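Long-range contacts in putative metal binding protein (Coccidioides immitis, PDB 3CVG), which is of unproven function but probably binds a metal ion or other small ligand between two lobes, as periplasmic binding proteins do: residues Q21-A29 with G73-Y81; L109-L119 with I125-A135. One frame throughout, in Å; residues are numbered along the deposited sequence.

Interaction 1: Q21-A29 with G73-Y81; sequences QLRIGNGGA and GIVDVGITY
Arg23 O, Gly25 N and Gly25 O bond to the backbone of 76-79 and make strands 21-26 and 77-80 parallel neighbours. This is parallel strand pairing in the core of one lobe of a periplasmic-binding-protein fold. Gly25 N donates to Val77 O at 3.0 Å, and Ile79 N donates to Gly25 O. Arg23 O takes two donors, Asp76 N and Val77 N, where segment 73-81 enters strand 77-80. Farther on, Ala29 N donates to Tyr81 OH at 3.1 Å, tying the start of helix 28-32 to the loop after strand 77-80.

Arg23 and Asp76 form a salt bridge. Asp76 OD2 receives Arg23 N at 2.7 Å on its anti lone pair. It also receives Arg23 NE at 3.0 Å, from above the carboxylate plane. The two flat groups are turned 59° apart. The arginine chain bends at chi3 (-63°), which brings the guanidinium to the loop 73-76. There Arg23 NH1 donates to Gly73 O at 2.9 Å, and Val75 CA lies over one guanidinium face.

One apolar pair is tight: Ile24 and Val77 lie side by side, with Ile24 CG1 3.4 Å from Val77 CG2.

Gly28 lies about 7 Å from a bound calcium ion. Strand 55-60 pairs with the other edge of 21-26, and strand 234-241 with 77-80. Helix 248-259 covers Leu22, Ile24 and Val77, while helix 63-71 packs against Val75.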
loop_
_atom_site.group_PDB
_atom_site.type_symbol
_atom_site.label_atom_id
_atom_site.label_comp_id
_atom_site.label_asym_id
_atom_site.label_seq_id
_atom_site.Cartn_x
_atom_site.Cartn_y
_atom_site.Cartn_z
ATOM N N GLN A 21 -4.163 23.007 -10.925
ATOM C CA GLN A 21 -5.602 22.782 -10.876
ATOM C C GLN A 21 -6.005 21.384 -10.416
ATOM O O GLN A 21 -7.112 20.928 -10.705
ATOM C CB GLN A 21 -6.222 23.061 -12.247
ATOM C CG GLN A 21 -6.066 24.490 -12.718
ATOM C CD GLN A 21 -6.827 24.758 -14.002
ATOM O OE1 GLN A 21 -6.621 24.082 -15.011
ATOM N NE2 GLN A 21 -7.712 25.749 -13.971
ATOM N N LEU A 22 -5.107 20.708 -9.703
ATOM C CA LEU A 22 -5.379 19.367 -9.193
ATOM C C LEU A 22 -4.324 18.954 -8.174
ATOM O O LEU A 22 -3.155 18.761 -8.512
ATOM C CB LEU A 22 -5.421 18.345 -10.341
ATOM C CG LEU A 22 -5.695 16.880 -9.952
ATOM C CD1 LEU A 22 -6.996 16.789 -9.174
ATOM C CD2 LEU A 22 -5.759 16.009 -11.197
ATOM N N ARG A 23 -4.754 18.823 -6.920
ATOM C CA ARG A 23 -3.870 18.430 -5.828
ATOM C C ARG A 23 -4.290 17.050 -5.327
ATOM O O ARG A 23 -5.448 16.841 -4.954
ATOM C CB ARG A 23 -3.963 19.451 -4.697
ATOM C CG ARG A 23 -3.574 20.866 -5.103
ATOM C CD ARG A 23 -4.094 21.863 -4.087
ATOM N NE ARG A 23 -5.553 21.844 -4.049
ATOM C CZ ARG A 23 -6.285 22.309 -3.043
ATOM N NH1 ARG A 23 -5.696 22.837 -1.978
ATOM N NH2 ARG A 23 -7.609 22.238 -3.098
ATOM N N ILE A 24 -3.342 16.117 -5.315
ATOM C CA ILE A 24 -3.612 14.748 -4.889
ATOM C C ILE A 24 -2.789 14.339 -3.673
ATOM O O ILE A 24 -1.567 14.491 -3.660
ATOM C CB ILE A 24 -3.289 13.739 -6.017
ATOM C CG1 ILE A 24 -3.917 14.192 -7.334
ATOM C CG2 ILE A 24 -3.816 12.364 -5.647
ATOM C CD1 ILE A 24 -3.449 13.387 -8.536
ATOM N N GLY A 25 -3.466 13.816 -2.656
ATOM C CA GLY A 25 -2.778 13.361 -1.465
ATOM C C GLY A 25 -2.679 11.848 -1.525
ATOM O O GLY A 25 -3.681 11.161 -1.728
ATOM N N ASN A 26 -1.474 11.318 -1.365
ATOM C CA ASN A 26 -1.284 9.875 -1.416
ATOM C C ASN A 26 0.064 9.500 -0.838
ATOM O O ASN A 26 0.912 10.359 -0.604
ATOM C CB ASN A 26 -1.373 9.377 -2.864
ATOM C CG ASN A 26 -1.108 7.883 -2.985
ATOM O OD1 ASN A 26 -1.801 7.062 -2.376
ATOM N ND2 ASN A 26 -0.099 7.524 -3.768
ATOM N N GLY A 27 0.260 8.208 -0.610
ATOM C CA GLY A 27 1.521 7.755 -0.064
ATOM C C GLY A 27 2.315 6.889 -1.019
ATOM O O GLY A 27 3.194 7.377 -1.733
ATOM N N GLY A 28 1.983 5.602 -1.046
ATOM C CA GLY A 28 2.694 4.642 -1.875
ATOM C C GLY A 28 2.737 4.793 -3.384
ATOM O O GLY A 28 3.795 4.599 -3.989
ATOM N N ALA A 29 1.606 5.118 -4.003
ATOM C CA ALA A 29 1.558 5.258 -5.453
ATOM C C ALA A 29 2.399 6.425 -5.956
ATOM O O ALA A 29 2.947 6.373 -7.049
ATOM C CB ALA A 29 0.120 5.412 -5.913
ATOM N N GLY A 73 -9.299 20.950 2.992
ATOM C CA GLY A 73 -9.113 21.425 1.632
ATOM C C GLY A 73 -7.679 21.616 1.166
ATOM O O GLY A 73 -7.425 22.432 0.280
ATOM N N ILE A 74 -6.737 20.882 1.749
ATOM C CA ILE A 74 -5.342 21.005 1.340
ATOM C C ILE A 74 -5.151 20.327 -0.014
ATOM O O ILE A 74 -4.339 20.766 -0.834
ATOM C CB ILE A 74 -4.389 20.366 2.363
ATOM C CG1 ILE A 74 -4.578 21.026 3.735
ATOM C CG2 ILE A 74 -2.949 20.510 1.888
ATOM C CD1 ILE A 74 -4.345 22.526 3.745
ATOM N N VAL A 75 -5.902 19.252 -0.236
ATOM C CA VAL A 75 -5.844 18.529 -1.503
ATOM C C VAL A 75 -7.259 18.401 -2.058
ATOM O O VAL A 75 -8.235 18.603 -1.335
ATOM C CB VAL A 75 -5.234 17.119 -1.337
ATOM C CG1 VAL A 75 -3.804 17.234 -0.831
ATOM C CG2 VAL A 75 -6.085 16.286 -0.386
ATOM N N ASP A 76 -7.366 18.073 -3.340
ATOM C CA ASP A 76 -8.667 17.933 -3.990
ATOM C C ASP A 76 -9.134 16.481 -4.001
ATOM O O ASP A 76 -10.328 16.190 -3.873
ATOM C CB ASP A 76 -8.581 18.455 -5.423
ATOM C CG ASP A 76 -8.069 19.872 -5.488
ATOM O OD1 ASP A 76 -8.773 20.775 -4.988
ATOM O OD2 ASP A 76 -6.963 20.077 -6.028
ATOM N N VAL A 77 -8.181 15.574 -4.166
ATOM C CA VAL A 77 -8.479 14.154 -4.185
ATOM C C VAL A 77 -7.441 13.412 -3.370
ATOM O O VAL A 77 -6.408 13.971 -3.004
ATOM C CB VAL A 77 -8.479 13.594 -5.623
ATOM C CG1 VAL A 77 -9.668 14.143 -6.393
ATOM C CG2 VAL A 77 -7.183 13.959 -6.324
ATOM N N GLY A 78 -7.729 12.151 -3.075
ATOM C CA GLY A 78 -6.796 11.354 -2.312
ATOM C C GLY A 78 -6.938 9.891 -2.650
ATOM O O GLY A 78 -8.049 9.366 -2.737
ATOM N N ILE A 79 -5.811 9.233 -2.874
ATOM C CA ILE A 79 -5.835 7.812 -3.160
ATOM C C ILE A 79 -5.542 7.195 -1.802
ATOM O O ILE A 79 -4.471 7.397 -1.222
ATOM C CB ILE A 79 -4.767 7.412 -4.187
ATOM C CG1 ILE A 79 -5.032 8.137 -5.508
ATOM C CG2 ILE A 79 -4.798 5.899 -4.406
ATOM C CD1 ILE A 79 -4.067 7.777 -6.617
ATOM N N THR A 80 -6.515 6.460 -1.288
ATOM C CA THR A 80 -6.391 5.855 0.022
ATOM C C THR A 80 -6.373 4.331 -0.005
ATOM O O THR A 80 -6.699 3.708 -1.021
ATOM C CB THR A 80 -7.527 6.362 0.919
ATOM O OG1 THR A 80 -8.786 6.137 0.270
ATOM C CG2 THR A 80 -7.374 7.854 1.156
ATOM N N TYR A 81 -5.995 3.740 1.126
ATOM C CA TYR A 81 -5.900 2.295 1.253
ATOM C C TYR A 81 -6.687 1.739 2.437
ATOM O O TYR A 81 -6.230 0.807 3.103
ATOM C CB TYR A 81 -4.435 1.902 1.399
ATOM C CG TYR A 81 -3.537 2.485 0.329
ATOM C CD1 TYR A 81 -3.250 1.776 -0.829
ATOM C CD2 TYR A 81 -2.960 3.750 0.491
ATOM C CE1 TYR A 81 -2.402 2.301 -1.804
ATOM C CE2 TYR A 81 -2.114 4.285 -0.477
ATOM C CZ TYR A 81 -1.838 3.555 -1.617
ATOM O OH TYR A 81 -0.980 4.066 -2.557
#

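Interaction 2: L109-L119 with I125-A135; sequences LIGPPSNPAKL and IADMFSKMHDA
Leu109, near the end of strand 100-111, and Leu119, in the loop after it, both pack on helix 125-138. This is a strand-loop-helix connection within a domain of the periplasmic binding protein superfamily. Leu109 sends CD2 to the first turn of the helix. Its CG stands opposite the backbone N (chi1 175°), and CD2 reaches Ile125 CD1 at 3.8 Å. The Leu109 and Met128 side chains run antiparallel past one another, with Leu109 CD2 3.9 Å from SE of Met128, a selenomethionine. Phe129 approaches the same methyl obliquely and makes an edge-to-face pair with Trp164 behind it.

Leu119 works through one branch. Its CD2 lies against the helix, 3.6 Å from Met128 O and 3.8 Å from Lys131 CB, and the leucine and lysine side chains point opposite ways. Ala117 CB meets Met132 CG at 3.9 Å, while Ala117 CA lies against Ala135 CB. Asn115 holds the loop in shape: its OD1 accepts Leu119 N, and its ND2 donates to Leu119 O in the carbonyl plane. Tyr200 OH also bonds to Asn115 OD1.

Lys131 is extended beyond CG and passes along Ala117 O. Its NZ donates to Lys118 O at 2.9 Å, tilted 27° from the carbonyl plane.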
loop_
_atom_site.group_PDB
_atom_site.type_symbol
_atom_site.label_atom_id
_atom_site.label_comp_id
_atom_site.label_asym_id
_atom_site.label_seq_id
_atom_site.Cartn_x
_atom_site.Cartn_y
_atom_site.Cartn_z
ATOM N N LEU A 109 4.268 -11.807 2.505
ATOM C CA LEU A 109 4.979 -12.228 3.708
ATOM C C LEU A 109 6.252 -12.876 3.192
ATOM O O LEU A 109 6.200 -13.826 2.408
ATOM C CB LEU A 109 4.174 -13.255 4.500
ATOM C CG LEU A 109 4.908 -13.831 5.713
ATOM C CD1 LEU A 109 5.163 -12.721 6.746
ATOM C CD2 LEU A 109 4.086 -14.963 6.312
ATOM N N ILE A 110 7.394 -12.340 3.599
ATOM C CA ILE A 110 8.665 -12.890 3.162
ATOM C C ILE A 110 9.489 -13.250 4.398
ATOM O O ILE A 110 9.233 -12.745 5.493
ATOM C CB ILE A 110 9.415 -11.877 2.263
ATOM C CG1 ILE A 110 9.848 -10.650 3.072
ATOM C CG2 ILE A 110 8.502 -11.419 1.126
ATOM C CD1 ILE A 110 11.210 -10.798 3.732
ATOM N N GLY A 111 10.464 -14.138 4.226
ATOM C CA GLY A 111 11.299 -14.543 5.344
ATOM C C GLY A 111 12.606 -15.145 4.858
ATOM O O GLY A 111 12.811 -15.296 3.651
ATOM N N PRO A 112 13.517 -15.506 5.775
ATOM C CA PRO A 112 14.803 -16.089 5.385
ATOM C C PRO A 112 14.701 -17.494 4.795
ATOM O O PRO A 112 13.777 -18.246 5.101
ATOM C CB PRO A 112 15.594 -16.067 6.691
ATOM C CG PRO A 112 14.542 -16.338 7.711
ATOM C CD PRO A 112 13.381 -15.462 7.244
ATOM N N PRO A 113 15.656 -17.861 3.927
ATOM C CA PRO A 113 15.686 -19.180 3.292
ATOM C C PRO A 113 15.705 -20.317 4.320
ATOM O O PRO A 113 15.189 -21.395 4.061
ATOM C CB PRO A 113 16.969 -19.133 2.464
ATOM C CG PRO A 113 17.048 -17.698 2.068
ATOM C CD PRO A 113 16.679 -16.974 3.344
ATOM N N SER A 114 16.293 -20.070 5.486
ATOM C CA SER A 114 16.365 -21.095 6.530
ATOM C C SER A 114 14.989 -21.477 7.066
ATOM O O SER A 114 14.819 -22.550 7.640
ATOM C CB SER A 114 17.259 -20.626 7.682
ATOM O OG SER A 114 16.862 -19.349 8.153
ATOM N N ASN A 115 14.016 -20.584 6.894
ATOM C CA ASN A 115 12.648 -20.839 7.321
ATOM C C ASN A 115 12.551 -21.494 8.704
ATOM O O ASN A 115 12.022 -22.597 8.846
ATOM C CB ASN A 115 11.961 -21.712 6.256
ATOM C CG ASN A 115 10.458 -21.800 6.436
ATOM O OD1 ASN A 115 9.846 -20.969 7.112
ATOM N ND2 ASN A 115 9.847 -22.804 5.807
ATOM N N PRO A 116 13.060 -20.820 9.749
ATOM C CA PRO A 116 12.994 -21.394 11.095
ATOM C C PRO A 116 11.575 -21.664 11.601
ATOM O O PRO A 116 11.367 -22.567 12.423
ATOM C CB PRO A 116 13.761 -20.376 11.946
ATOM C CG PRO A 116 13.598 -19.082 11.176
ATOM C CD PRO A 116 13.801 -19.547 9.756
ATOM N N ALA A 117 10.601 -20.900 11.107
ATOM C CA ALA A 117 9.212 -21.084 11.508
ATOM C C ALA A 117 8.603 -22.275 10.764
ATOM O O ALA A 117 7.473 -22.684 11.040
ATOM C CB ALA A 117 8.410 -19.829 11.220
ATOM N N LYS A 118 9.359 -22.813 9.812
ATOM C CA LYS A 118 8.915 -23.962 9.026
ATOM C C LYS A 118 7.559 -23.742 8.351
ATOM O O LYS A 118 6.681 -24.606 8.377
ATOM C CB LYS A 118 8.894 -25.206 9.922
ATOM C CG LYS A 118 10.267 -25.490 10.505
ATOM C CD LYS A 118 10.273 -26.590 11.556
ATOM C CE LYS A 118 11.690 -26.772 12.106
ATOM N NZ LYS A 118 12.314 -25.475 12.546
ATOM N N LEU A 119 7.410 -22.575 7.733
ATOM C CA LEU A 119 6.189 -22.205 7.033
ATOM C C LEU A 119 6.024 -22.993 5.737
ATOM O O LEU A 119 6.984 -23.177 4.990
ATOM C CB LEU A 119 6.200 -20.710 6.705
ATOM C CG LEU A 119 6.293 -19.732 7.878
ATOM C CD1 LEU A 119 6.041 -18.320 7.372
ATOM C CD2 LEU A 119 5.264 -20.109 8.941
ATOM N N ILE A 125 -2.599 -17.606 5.320
ATOM C CA ILE A 125 -1.766 -16.586 5.948
ATOM C C ILE A 125 -1.929 -16.564 7.474
ATOM O O ILE A 125 -0.950 -16.389 8.205
ATOM C CB ILE A 125 -2.057 -15.170 5.344
ATOM C CG1 ILE A 125 -1.103 -14.130 5.940
ATOM C CG2 ILE A 125 -3.493 -14.764 5.599
ATOM C CD1 ILE A 125 0.360 -14.400 5.644
ATOM N N ALA A 126 -3.154 -16.764 7.952
ATOM C CA ALA A 126 -3.412 -16.764 9.389
ATOM C C ALA A 126 -2.658 -17.900 10.076
ATOM O O ALA A 126 -2.079 -17.709 11.144
ATOM C CB ALA A 126 -4.903 -16.878 9.662
ATOM N N ASP A 127 -2.643 -19.076 9.457
ATOM C CA ASP A 127 -1.940 -20.204 10.041
ATOM C C ASP A 127 -0.428 -19.978 10.007
ATOM O O ASP A 127 0.304 -20.534 10.825
ATOM C CB ASP A 127 -2.322 -21.499 9.318
ATOM C CG ASP A 127 -3.813 -21.803 9.427
ATOM O OD1 ASP A 127 -4.364 -21.660 10.544
ATOM O OD2 ASP A 127 -4.442 -22.184 8.412
HETATM N N MSE A 128 0.043 -19.165 9.065
HETATM C CA MSE A 128 1.471 -18.872 8.990
HETATM C C MSE A 128 1.829 -18.005 10.186
HETATM O O MSE A 128 2.851 -18.214 10.829
HETATM C CB MSE A 128 1.823 -18.142 7.685
HETATM C CG MSE A 128 1.965 -19.079 6.494
HETATM SE SE MSE A 128 2.367 -18.170 4.860
HETATM C CE MSE A 128 0.588 -18.113 4.137
ATOM N N PHE A 129 0.966 -17.037 10.484
ATOM C CA PHE A 129 1.190 -16.158 11.622
ATOM C C PHE A 129 1.139 -16.956 12.919
ATOM O O PHE A 129 1.942 -16.733 13.816
ATOM C CB PHE A 129 0.158 -15.022 11.632
ATOM C CG PHE A 129 0.601 -13.817 10.851
ATOM C CD1 PHE A 129 0.722 -13.875 9.464
ATOM C CD2 PHE A 129 0.985 -12.649 11.511
ATOM C CE1 PHE A 129 1.227 -12.791 8.744
ATOM C CE2 PHE A 129 1.495 -11.560 10.795
ATOM C CZ PHE A 129 1.615 -11.634 9.415
ATOM N N SER A 130 0.209 -17.903 13.010
ATOM C CA SER A 130 0.104 -18.746 14.199
ATOM C C SER A 130 1.397 -19.544 14.386
ATOM O O SER A 130 1.909 -19.682 15.502
ATOM C CB SER A 130 -1.075 -19.713 14.061
ATOM O OG SER A 130 -1.055 -20.691 15.093
ATOM N N LYS A 131 1.923 -20.062 13.281
ATOM C CA LYS A 131 3.151 -20.851 13.301
ATOM C C LYS A 131 4.364 -20.012 13.722
ATOM O O LYS A 131 5.185 -20.458 14.527
ATOM C CB LYS A 131 3.395 -21.459 11.915
ATOM C CG LYS A 131 4.047 -22.831 11.941
ATOM C CD LYS A 131 3.923 -23.504 10.578
ATOM C CE LYS A 131 4.415 -24.941 10.602
ATOM N NZ LYS A 131 4.111 -25.638 9.317
HETATM N N MSE A 132 4.490 -18.809 13.169
HETATM C CA MSE A 132 5.603 -17.940 13.534
HETATM C C MSE A 132 5.559 -17.633 15.027
HETATM O O MSE A 132 6.577 -17.717 15.713
HETATM C CB MSE A 132 5.559 -16.625 12.740
HETATM C CG MSE A 132 6.110 -16.718 11.307
HETATM SE SE MSE A 132 6.136 -15.011 10.345
HETATM C CE MSE A 132 7.120 -13.968 11.637
ATOM N N HIS A 133 4.379 -17.284 15.525
ATOM C CA HIS A 133 4.215 -16.962 16.939
ATOM C C HIS A 133 4.725 -18.072 17.855
ATOM O O HIS A 133 5.561 -17.825 18.722
ATOM C CB HIS A 133 2.742 -16.671 17.265
ATOM C CG HIS A 133 2.451 -16.599 18.732
ATOM N ND1 HIS A 133 2.199 -17.718 19.497
ATOM C CD2 HIS A 133 2.398 -15.544 19.583
ATOM C CE1 HIS A 133 2.002 -17.357 20.753
ATOM N NE2 HIS A 133 2.118 -16.046 20.832
ATOM N N ASP A 134 4.230 -19.288 17.649
ATOM C CA ASP A 134 4.629 -20.419 18.480
ATOM C C ASP A 134 6.126 -20.713 18.372
ATOM O O ASP A 134 6.788 -20.996 19.377
ATOM C CB ASP A 134 3.810 -21.659 18.107
ATOM C CG ASP A 134 2.312 -21.436 18.251
ATOM O OD1 ASP A 134 1.903 -20.442 18.898
ATOM O OD2 ASP A 134 1.535 -22.259 17.726
ATOM N N ALA A 135 6.663 -20.637 17.159
ATOM C CA ALA A 135 8.088 -20.891 16.955
ATOM C C ALA A 135 8.915 -19.771 17.582
ATOM O O ALA A 135 10.005 -20.005 18.093
ATOM C CB ALA A 135 8.401 -21.000 15.465
#

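From the N terminus, interaction 1 comes first. Strand 20-26 meets strand 77-80 after an excursion through helices 28-32 and 34-47, strand 55-60 and helix 63-71, so the contact closes a long, largely helical loop. The chain then runs through helix 83-91 into the long strand 100-111. Interaction 2 closes a short loop there, joining the end of that strand and the following turns to helix 125-138. The two loops are in series; they neither nest nor cross. The centres of interaction 1 and interaction 2 are about 36 Å apart, on opposite sides of the chain's centre. Strand 234-241 connects the two regions, pairing with both 77-80 and 100-111.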